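Local coordinates for 3-oxo-tetronate kinase (Cupriavidus necator, PDB 5DMH), which catalyses the ATP-dependent phosphorylation of 3-oxo-tetronate to 3-oxo-tetronate 4-phosphate, at residues T45-R53 against I410-T421; D77-S85 against Q96-Q107. One frame throughout, in Å; residues are numbered along the deposited sequence.

Contact 1 of 2, residues T45-R53 against I410-T421; sequences TDLANTLVR and IGAQIAPGVPAT
Thr45, Ala48 and Asn49 of helix 41-53 pack on Ile410, Gln413 and Pro419 of a bulged beta hairpin, a buried helix-on-hairpin contact between the sugar-binding N-terminal and nucleotide-binding C-terminal regions of this four-carbon acid sugar kinase. The helix lies almost square across both arms: the axis of helix segment 45-53 passes 7.2 Å from that of strand segment 418-421, at 88°. Between the arms a type II turn runs from Ala415 to Val418, and Val418 O takes the N-H of Ile414 and, weakly, that of Ala415, the pattern of a classic beta bulge. At the turn the helix comes close: Asp46 OD1 lies 3.3 Å from Gly417 CA and is hydrogen-bonded to Ser256. The Pro419 ring slots against the helix, with CG 3.3 Å from Thr45 O and CD beside Thr45 OG1. That hydroxyl bonds to Thr42 O and accepts a hydrogen bond from a water that also donates to Pro419 O. Ile410 supplies the greasy end, its CG1 3.6 Å from Ala48 CB and its CB against Val52 CG2. A second water bridges Asn49 OD1 and Gly411 O. Gln413, with CG anti to the backbone N (chi1 179°) and an extended chain, reaches across to the helix while its NE2 bonds to Glu152. Its OE1 sits over one face of the Arg53 guanidinium, near the rim, and accepts from Asn49 ND2 at 2.8 Å; the donor is tilted 19° from the carbonyl plane.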
loop_
_atom_site.group_PDB
_atom_site.type_symbol
_atom_site.label_atom_id
_atom_site.label_comp_id
_atom_site.label_asym_id
_atom_site.label_seq_id
_atom_site.Cartn_x
_atom_site.Cartn_y
_atom_site.Cartn_z
ATOM N N THR A 45 -0.573 -5.139 -2.056
ATOM C CA THR A 45 -1.736 -5.932 -2.461
ATOM C C THR A 45 -2.687 -5.132 -3.366
ATOM O O THR A 45 -3.278 -5.696 -4.288
ATOM C CB THR A 45 -2.544 -6.555 -1.262
ATOM O OG1 THR A 45 -3.371 -5.567 -0.643
ATOM C CG2 THR A 45 -1.640 -7.237 -0.232
ATOM N N ASP A 46 -2.824 -3.844 -3.087
ATOM C CA ASP A 46 -3.641 -2.899 -3.866
ATOM C C ASP A 46 -3.137 -2.876 -5.300
ATOM O O ASP A 46 -3.872 -3.172 -6.231
ATOM C CB ASP A 46 -3.542 -1.521 -3.194
ATOM C CG ASP A 46 -4.271 -0.405 -3.934
ATOM O OD1 ASP A 46 -5.050 -0.660 -4.882
ATOM O OD2 ASP A 46 -4.061 0.768 -3.530
ATOM N N LEU A 47 -1.859 -2.560 -5.477
ATOM C CA LEU A 47 -1.234 -2.630 -6.802
ATOM C C LEU A 47 -1.371 -3.997 -7.489
ATOM O O LEU A 47 -1.782 -4.071 -8.645
ATOM C CB LEU A 47 0.235 -2.250 -6.681
ATOM C CG LEU A 47 1.053 -2.393 -7.969
ATOM C CD1 LEU A 47 0.456 -1.543 -9.078
ATOM C CD2 LEU A 47 2.476 -2.021 -7.700
ATOM N N ALA A 48 -1.039 -5.087 -6.798
ATOM C CA ALA A 48 -1.138 -6.389 -7.401
ATOM C C ALA A 48 -2.588 -6.668 -7.825
ATOM O O ALA A 48 -2.823 -7.239 -8.870
ATOM C CB ALA A 48 -0.613 -7.483 -6.474
ATOM N N ASN A 49 -3.548 -6.249 -7.019
ATOM C CA ASN A 49 -4.955 -6.418 -7.389
ATOM C C ASN A 49 -5.272 -5.755 -8.736
ATOM O O ASN A 49 -5.906 -6.351 -9.605
ATOM C CB ASN A 49 -5.836 -5.829 -6.281
ATOM C CG ASN A 49 -7.332 -5.932 -6.580
ATOM O OD1 ASN A 49 -7.892 -7.021 -6.745
ATOM N ND2 ASN A 49 -7.979 -4.778 -6.659
ATOM N N THR A 50 -4.850 -4.505 -8.881
ATOM C CA THR A 50 -5.045 -3.774 -10.121
ATOM C C THR A 50 -4.362 -4.440 -11.297
ATOM O O THR A 50 -4.951 -4.545 -12.379
ATOM C CB THR A 50 -4.591 -2.300 -9.979
ATOM O OG1 THR A 50 -5.587 -1.613 -9.206
ATOM C CG2 THR A 50 -4.480 -1.647 -11.356
ATOM N N LEU A 51 -3.142 -4.928 -11.097
ATOM C CA LEU A 51 -2.457 -5.635 -12.175
ATOM C C LEU A 51 -3.157 -6.943 -12.569
ATOM O O LEU A 51 -3.342 -7.212 -13.758
ATOM C CB LEU A 51 -1.005 -5.897 -11.791
ATOM C CG LEU A 51 -0.170 -4.627 -11.712
ATOM C CD1 LEU A 51 1.167 -4.957 -11.057
ATOM C CD2 LEU A 51 0.022 -4.021 -13.076
ATOM N N VAL A 52 -3.564 -7.749 -11.581
ATOM C CA VAL A 52 -4.255 -8.998 -11.872
ATOM C C VAL A 52 -5.565 -8.731 -12.597
ATOM O O VAL A 52 -5.891 -9.395 -13.570
ATOM C CB VAL A 52 -4.517 -9.797 -10.576
ATOM C CG1 VAL A 52 -5.514 -10.929 -10.815
ATOM C CG2 VAL A 52 -3.189 -10.300 -10.009
ATOM N N ARG A 53 -6.305 -7.734 -12.127
ATOM C CA ARG A 53 -7.604 -7.423 -12.714
ATOM C C ARG A 53 -7.490 -6.895 -14.129
ATOM O O ARG A 53 -8.474 -6.909 -14.871
ATOM C CB ARG A 53 -8.365 -6.425 -11.846
ATOM C CG ARG A 53 -9.024 -7.091 -10.616
ATOM C CD ARG A 53 -9.341 -6.077 -9.549
ATOM N NE ARG A 53 -10.412 -5.126 -9.893
ATOM C CZ ARG A 53 -11.721 -5.364 -9.774
ATOM N NH1 ARG A 53 -12.186 -6.545 -9.385
ATOM N NH2 ARG A 53 -12.580 -4.407 -10.059
ATOM N N ILE A 410 -2.662 -13.396 -5.178
ATOM C CA ILE A 410 -3.734 -12.407 -5.155
ATOM C C ILE A 410 -5.063 -13.006 -5.601
ATOM O O ILE A 410 -5.170 -13.566 -6.687
ATOM C CB ILE A 410 -3.353 -11.213 -6.070
ATOM C CG1 ILE A 410 -1.907 -10.765 -5.780
ATOM C CG2 ILE A 410 -4.315 -10.060 -5.903
ATOM C CD1 ILE A 410 -1.633 -10.354 -4.317
ATOM N N GLY A 411 -6.070 -12.913 -4.748
ATOM C CA GLY A 411 -7.390 -13.409 -5.080
ATOM C C GLY A 411 -8.286 -12.256 -5.495
ATOM O O GLY A 411 -7.809 -11.262 -6.062
ATOM N N ALA A 412 -9.568 -12.368 -5.160
ATOM C CA ALA A 412 -10.575 -11.436 -5.635
ATOM C C ALA A 412 -10.637 -10.175 -4.803
ATOM O O ALA A 412 -10.353 -10.194 -3.606
ATOM C CB ALA A 412 -11.949 -12.108 -5.667
ATOM N N GLN A 413 -11.028 -9.074 -5.449
ATOM C CA GLN A 413 -11.184 -7.801 -4.756
ATOM C C GLN A 413 -12.320 -7.905 -3.741
ATOM O O GLN A 413 -13.410 -8.358 -4.070
ATOM C CB GLN A 413 -11.489 -6.683 -5.768
ATOM C CG GLN A 413 -11.682 -5.310 -5.127
ATOM C CD GLN A 413 -11.666 -4.193 -6.145
ATOM O OE1 GLN A 413 -10.703 -4.043 -6.915
ATOM N NE2 GLN A 413 -12.735 -3.409 -6.179
ATOM N N ILE A 414 -12.048 -7.484 -2.508
ATOM C CA ILE A 414 -13.067 -7.356 -1.468
ATOM C C ILE A 414 -13.702 -5.956 -1.489
ATOM O O ILE A 414 -14.919 -5.821 -1.446
ATOM C CB ILE A 414 -12.449 -7.598 -0.086
ATOM C CG1 ILE A 414 -11.777 -8.980 -0.043
ATOM C CG2 ILE A 414 -13.498 -7.452 1.006
ATOM C CD1 ILE A 414 -10.833 -9.135 1.129
ATOM N N ALA A 415 -12.856 -4.932 -1.559
ATOM C CA ALA A 415 -13.259 -3.527 -1.679
ATOM C C ALA A 415 -12.230 -2.836 -2.558
ATOM O O ALA A 415 -11.135 -3.351 -2.739
ATOM C CB ALA A 415 -13.286 -2.870 -0.341
ATOM N N PRO A 416 -12.562 -1.673 -3.103
ATOM C CA PRO A 416 -11.535 -1.012 -3.921
ATOM C C PRO A 416 -10.215 -0.870 -3.165
ATOM O O PRO A 416 -10.173 -0.441 -1.999
ATOM C CB PRO A 416 -12.174 0.344 -4.258
ATOM C CG PRO A 416 -13.672 0.068 -4.198
ATOM C CD PRO A 416 -13.814 -0.908 -3.042
ATOM N N GLY A 417 -9.132 -1.269 -3.831
ATOM C CA GLY A 417 -7.814 -1.252 -3.249
ATOM C C GLY A 417 -7.469 -2.406 -2.296
ATOM O O GLY A 417 -6.375 -2.414 -1.754
ATOM N N VAL A 418 -8.387 -3.357 -2.086
ATOM C CA VAL A 418 -8.167 -4.423 -1.105
ATOM C C VAL A 418 -8.578 -5.810 -1.610
ATOM O O VAL A 418 -9.760 -6.181 -1.582
ATOM C CB VAL A 418 -8.884 -4.165 0.226
ATOM C CG1 VAL A 418 -8.300 -5.094 1.329
ATOM C CG2 VAL A 418 -8.763 -2.715 0.650
ATOM N N PRO A 419 -7.603 -6.602 -2.059
ATOM C CA PRO A 419 -7.898 -7.977 -2.466
ATOM C C PRO A 419 -7.796 -8.980 -1.324
ATOM O O PRO A 419 -7.096 -8.698 -0.350
ATOM C CB PRO A 419 -6.785 -8.277 -3.443
ATOM C CG PRO A 419 -5.616 -7.490 -2.879
ATOM C CD PRO A 419 -6.208 -6.226 -2.356
ATOM N N ALA A 420 -8.523 -10.088 -1.426
ATOM C CA ALA A 420 -8.212 -11.296 -0.636
ATOM C C ALA A 420 -6.878 -11.840 -1.152
ATOM O O ALA A 420 -6.576 -11.697 -2.336
ATOM C CB ALA A 420 -9.302 -12.350 -0.800
ATOM N N THR A 421 -6.090 -12.453 -0.272
ATOM C CA THR A 421 -4.802 -13.041 -0.648
ATOM C C THR A 421 -4.627 -14.349 0.108
ATOM O O THR A 421 -5.277 -14.575 1.130
ATOM C CB THR A 421 -3.590 -12.108 -0.314
ATOM O OG1 THR A 421 -3.386 -12.039 1.101
ATOM C CG2 THR A 421 -3.785 -10.690 -0.850
HETATM O O HOH W 1 -4.966 -7.439 0.948
HETATM O O HOH W 2 -7.646 -9.267 -7.882
HETATM O O HOH W 3 -11.191 -9.040 -8.425
HETATM O O HOH W 4 -11.048 -2.085 -9.561
#

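Contact 2 of 2, residues D77-S85 against Q96-Q107; sequences DALVVALKS and QSLAALQWLRAQ
Leu79, Val81 and Leu83, alternate residues on one side of segment 77-85, pack against helix 90-106, layered on the parallel strands of the sugar-binding N-terminal region. Helix segment 96-106 runs nearly antiparallel to strand 78-82, at 159°. The tight part rests on apolar contacts, with no hydrogen bond across it. Leu104 CD2 touches both Leu79 CB (3.7 Å) and Val81 CG2 (3.9 Å), while Val81 CG1 meets Ala100 CB. Trp103, its CG anti to the backbone N (chi1 -178°), brings CZ3 obliquely to Val81 CG2 and Leu79 CD1. Gln107 bends back so that NE2 lies over one face of the indole, near the rim and 3.2 Å above its plane, and donates to Trp103 O at 2.9 Å; its CB and CG rest on Leu79 CD1. Toward Ser85 the contact becomes looser and wetter. Leu83 CD1 still lies 3.7 Å from Ser97 OG, a hydroxyl bonded to Ala93 O, but polar links go through water: one joins Lys84 N to Gln96 OE1, another Ser85 OG to Ser97 OG. Beyond, Lys84 NZ forms salt bridges with Glu370 and Glu394, inferred ATP-binding residues. Helix 128-139 flanks helix 90-106, whereas Val80 and Ala82 face helix 41-53 from strand 78-82.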
loop_
_atom_site.group_PDB
_atom_site.type_symbol
_atom_site.label_atom_id
_atom_site.label_comp_id
_atom_site.label_asym_id
_atom_site.label_seq_id
_atom_site.Cartn_x
_atom_site.Cartn_y
_atom_site.Cartn_z
ATOM N N ASP A 77 3.917 -12.441 -14.791
ATOM C CA ASP A 77 4.079 -11.291 -15.687
ATOM C C ASP A 77 4.564 -10.073 -14.906
ATOM O O ASP A 77 5.297 -9.228 -15.440
ATOM C CB ASP A 77 2.765 -10.948 -16.383
ATOM C CG ASP A 77 2.173 -12.132 -17.124
ATOM O OD1 ASP A 77 2.910 -12.800 -17.884
ATOM O OD2 ASP A 77 0.960 -12.382 -16.966
ATOM N N ALA A 78 4.144 -9.973 -13.644
ATOM C CA ALA A 78 4.511 -8.840 -12.807
ATOM C C ALA A 78 4.914 -9.332 -11.453
ATOM O O ALA A 78 4.367 -10.319 -10.978
ATOM C CB ALA A 78 3.338 -7.847 -12.656
ATOM N N LEU A 79 5.875 -8.646 -10.841
ATOM C CA LEU A 79 6.348 -8.975 -9.503
ATOM C C LEU A 79 6.202 -7.733 -8.659
ATOM O O LEU A 79 6.593 -6.644 -9.101
ATOM C CB LEU A 79 7.826 -9.375 -9.567
ATOM C CG LEU A 79 8.169 -10.634 -10.371
ATOM C CD1 LEU A 79 9.671 -10.763 -10.516
ATOM C CD2 LEU A 79 7.617 -11.843 -9.686
ATOM N N VAL A 80 5.628 -7.877 -7.469
ATOM C CA VAL A 80 5.462 -6.762 -6.539
ATOM C C VAL A 80 6.199 -7.053 -5.238
ATOM O O VAL A 80 5.808 -7.943 -4.484
ATOM C CB VAL A 80 3.973 -6.478 -6.188
ATOM C CG1 VAL A 80 3.879 -5.318 -5.171
ATOM C CG2 VAL A 80 3.162 -6.123 -7.449
ATOM N N VAL A 81 7.267 -6.301 -4.995
ATOM C CA VAL A 81 8.024 -6.421 -3.759
ATOM C C VAL A 81 7.453 -5.504 -2.669
ATOM O O VAL A 81 7.472 -4.281 -2.782
ATOM C CB VAL A 81 9.533 -6.112 -3.996
ATOM C CG1 VAL A 81 10.310 -6.196 -2.676
ATOM C CG2 VAL A 81 10.115 -7.039 -5.053
ATOM N N ALA A 82 6.947 -6.112 -1.596
ATOM C CA ALA A 82 6.447 -5.389 -0.454
ATOM C C ALA A 82 7.562 -5.018 0.537
ATOM O O ALA A 82 8.273 -5.890 1.056
ATOM C CB ALA A 82 5.398 -6.239 0.242
ATOM N N LEU A 83 7.732 -3.729 0.760
ATOM C CA LEU A 83 8.638 -3.200 1.774
ATOM C C LEU A 83 7.844 -2.506 2.889
ATOM O O LEU A 83 6.727 -2.047 2.652
ATOM C CB LEU A 83 9.603 -2.176 1.176
ATOM C CG LEU A 83 10.457 -2.617 -0.005
ATOM C CD1 LEU A 83 11.378 -1.486 -0.477
ATOM C CD2 LEU A 83 11.254 -3.894 0.334
ATOM N N LYS A 84 8.443 -2.383 4.083
ATOM C CA LYS A 84 7.858 -1.602 5.168
ATOM C C LYS A 84 8.699 -0.340 5.291
ATOM O O LYS A 84 9.426 -0.138 6.265
ATOM C CB LYS A 84 7.849 -2.414 6.489
ATOM C CG LYS A 84 7.002 -1.806 7.595
ATOM C CD LYS A 84 7.104 -2.589 8.925
ATOM C CE LYS A 84 6.164 -2.062 9.969
ATOM N NZ LYS A 84 6.475 -0.682 10.439
ATOM N N SER A 85 8.646 0.512 4.262
ATOM C CA SER A 85 9.664 1.549 4.084
ATOM C C SER A 85 9.068 2.953 4.022
ATOM O O SER A 85 9.765 3.928 3.722
ATOM C CB SER A 85 10.404 1.307 2.780
ATOM O OG SER A 85 9.465 1.252 1.712
ATOM N N GLN A 96 16.882 -0.243 0.867
ATOM C CA GLN A 96 15.949 -1.320 0.601
ATOM C C GLN A 96 15.353 -1.270 -0.795
ATOM O O GLN A 96 15.122 -2.321 -1.409
ATOM C CB GLN A 96 14.808 -1.331 1.631
ATOM C CG GLN A 96 15.252 -1.533 3.054
ATOM C CD GLN A 96 14.061 -1.684 3.971
ATOM O OE1 GLN A 96 12.945 -1.906 3.511
ATOM N NE2 GLN A 96 14.288 -1.554 5.267
ATOM N N SER A 97 15.069 -0.069 -1.288
ATOM C CA SER A 97 14.457 0.086 -2.593
ATOM C C SER A 97 15.452 -0.227 -3.703
ATOM O O SER A 97 15.098 -0.856 -4.699
ATOM C CB SER A 97 13.847 1.475 -2.746
ATOM O OG SER A 97 12.854 1.695 -1.751
ATOM N N LEU A 98 16.702 0.178 -3.530
ATOM C CA LEU A 98 17.738 -0.176 -4.509
ATOM C C LEU A 98 18.020 -1.675 -4.576
ATOM O O LEU A 98 18.288 -2.229 -5.661
ATOM C CB LEU A 98 19.019 0.575 -4.195
ATOM C CG LEU A 98 18.913 2.064 -4.540
ATOM C CD1 LEU A 98 20.144 2.819 -4.022
ATOM C CD2 LEU A 98 18.750 2.265 -6.064
ATOM N N ALA A 99 17.981 -2.344 -3.423
ATOM C CA ALA A 99 18.175 -3.792 -3.411
ATOM C C ALA A 99 17.037 -4.495 -4.141
ATOM O O ALA A 99 17.268 -5.400 -4.964
ATOM C CB ALA A 99 18.305 -4.317 -1.970
ATOM N N ALA A 100 15.808 -4.081 -3.853
ATOM C CA ALA A 100 14.642 -4.602 -4.576
ATOM C C ALA A 100 14.708 -4.368 -6.087
ATOM O O ALA A 100 14.342 -5.250 -6.899
ATOM C CB ALA A 100 13.371 -4.016 -4.015
ATOM N N LEU A 101 15.192 -3.198 -6.478
ATOM C CA LEU A 101 15.285 -2.872 -7.899
ATOM C C LEU A 101 16.226 -3.835 -8.606
ATOM O O LEU A 101 15.939 -4.350 -9.695
ATOM C CB LEU A 101 15.795 -1.459 -8.088
ATOM C CG LEU A 101 16.145 -1.061 -9.520
ATOM C CD1 LEU A 101 14.900 -0.914 -10.387
ATOM C CD2 LEU A 101 16.916 0.242 -9.521
ATOM N N GLN A 102 17.379 -4.056 -8.000
ATOM C CA GLN A 102 18.358 -4.949 -8.602
ATOM C C GLN A 102 17.777 -6.349 -8.706
ATOM O O GLN A 102 17.928 -7.013 -9.743
ATOM C CB GLN A 102 19.654 -4.950 -7.794
ATOM C CG GLN A 102 20.610 -6.071 -8.156
ATOM C CD GLN A 102 21.030 -6.052 -9.593
ATOM O OE1 GLN A 102 20.958 -5.020 -10.284
ATOM N NE2 GLN A 102 21.484 -7.206 -10.072
ATOM N N TRP A 103 17.100 -6.810 -7.648
ATOM C CA TRP A 103 16.508 -8.151 -7.684
ATOM C C TRP A 103 15.516 -8.264 -8.854
ATOM O O TRP A 103 15.507 -9.253 -9.611
ATOM C CB TRP A 103 15.855 -8.506 -6.333
ATOM C CG TRP A 103 15.281 -9.885 -6.315
ATOM C CD1 TRP A 103 15.947 -11.066 -6.105
ATOM C CD2 TRP A 103 13.915 -10.231 -6.555
ATOM N NE1 TRP A 103 15.075 -12.119 -6.199
ATOM C CE2 TRP A 103 13.819 -11.635 -6.470
ATOM C CE3 TRP A 103 12.768 -9.486 -6.828
ATOM C CZ2 TRP A 103 12.606 -12.314 -6.641
ATOM C CZ3 TRP A 103 11.564 -10.150 -6.999
ATOM C CH2 TRP A 103 11.488 -11.553 -6.903
ATOM N N LEU A 104 14.698 -7.235 -9.013
ATOM C CA LEU A 104 13.695 -7.207 -10.076
ATOM C C LEU A 104 14.338 -7.211 -11.455
ATOM O O LEU A 104 13.900 -7.940 -12.343
ATOM C CB LEU A 104 12.803 -5.981 -9.911
ATOM C CG LEU A 104 11.839 -6.067 -8.726
ATOM C CD1 LEU A 104 11.213 -4.703 -8.528
ATOM C CD2 LEU A 104 10.752 -7.134 -8.927
ATOM N N ARG A 105 15.409 -6.438 -11.622
ATOM C CA ARG A 105 16.110 -6.391 -12.898
ATOM C C ARG A 105 16.669 -7.764 -13.241
ATOM O O ARG A 105 16.571 -8.234 -14.372
ATOM C CB ARG A 105 17.254 -5.377 -12.848
ATOM C CG ARG A 105 16.879 -3.974 -12.530
ATOM C CD ARG A 105 18.102 -3.095 -12.387
ATOM N NE ARG A 105 18.403 -2.459 -13.656
ATOM C CZ ARG A 105 19.108 -1.349 -13.804
ATOM N NH1 ARG A 105 19.618 -0.699 -12.756
ATOM N NH2 ARG A 105 19.263 -0.867 -15.019
ATOM N N ALA A 106 17.246 -8.404 -12.238
ATOM C CA ALA A 106 17.838 -9.730 -12.388
ATOM C C ALA A 106 16.822 -10.806 -12.740
ATOM O O ALA A 106 17.195 -11.816 -13.324
ATOM C CB ALA A 106 18.549 -10.099 -11.129
ATOM N N GLN A 107 15.552 -10.608 -12.360
ATOM C CA GLN A 107 14.484 -11.505 -12.794
ATOM C C GLN A 107 14.052 -11.212 -14.234
ATOM O O GLN A 107 13.281 -11.979 -14.809
ATOM C CB GLN A 107 13.254 -11.423 -11.878
ATOM C CG GLN A 107 13.513 -11.492 -10.373
ATOM C CD GLN A 107 14.516 -12.560 -9.977
ATOM O OE1 GLN A 107 14.286 -13.745 -10.201
ATOM N NE2 GLN A 107 15.642 -12.141 -9.388
HETATM O O HOH W 5 10.960 -3.646 4.506
HETATM O O HOH W 6 10.206 2.067 -0.792
#

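The centres of the two contacts lie about 19 Å apart, and strand 78-82 connects them: helix 41-53 of contact 1 packs on one side of it and helix 90-106 of contact 2 on the other. They touch directly where Leu51 CD1 meets Ala78 CB at 4.0 Å and Ala48 CB approaches Val80 CG2. Along the chain, segment 45-53 comes first, both segments of contact 2 follow, and 410-421 arrives more than 300 residues later. Contact 2 is therefore local packing within the N-terminal region, whereas contact 1 joins that region to the C-terminal one. Helix 41-53 thus packs both on the hairpin of the nucleotide-binding part and on strand 78-82 of the sugar-binding part.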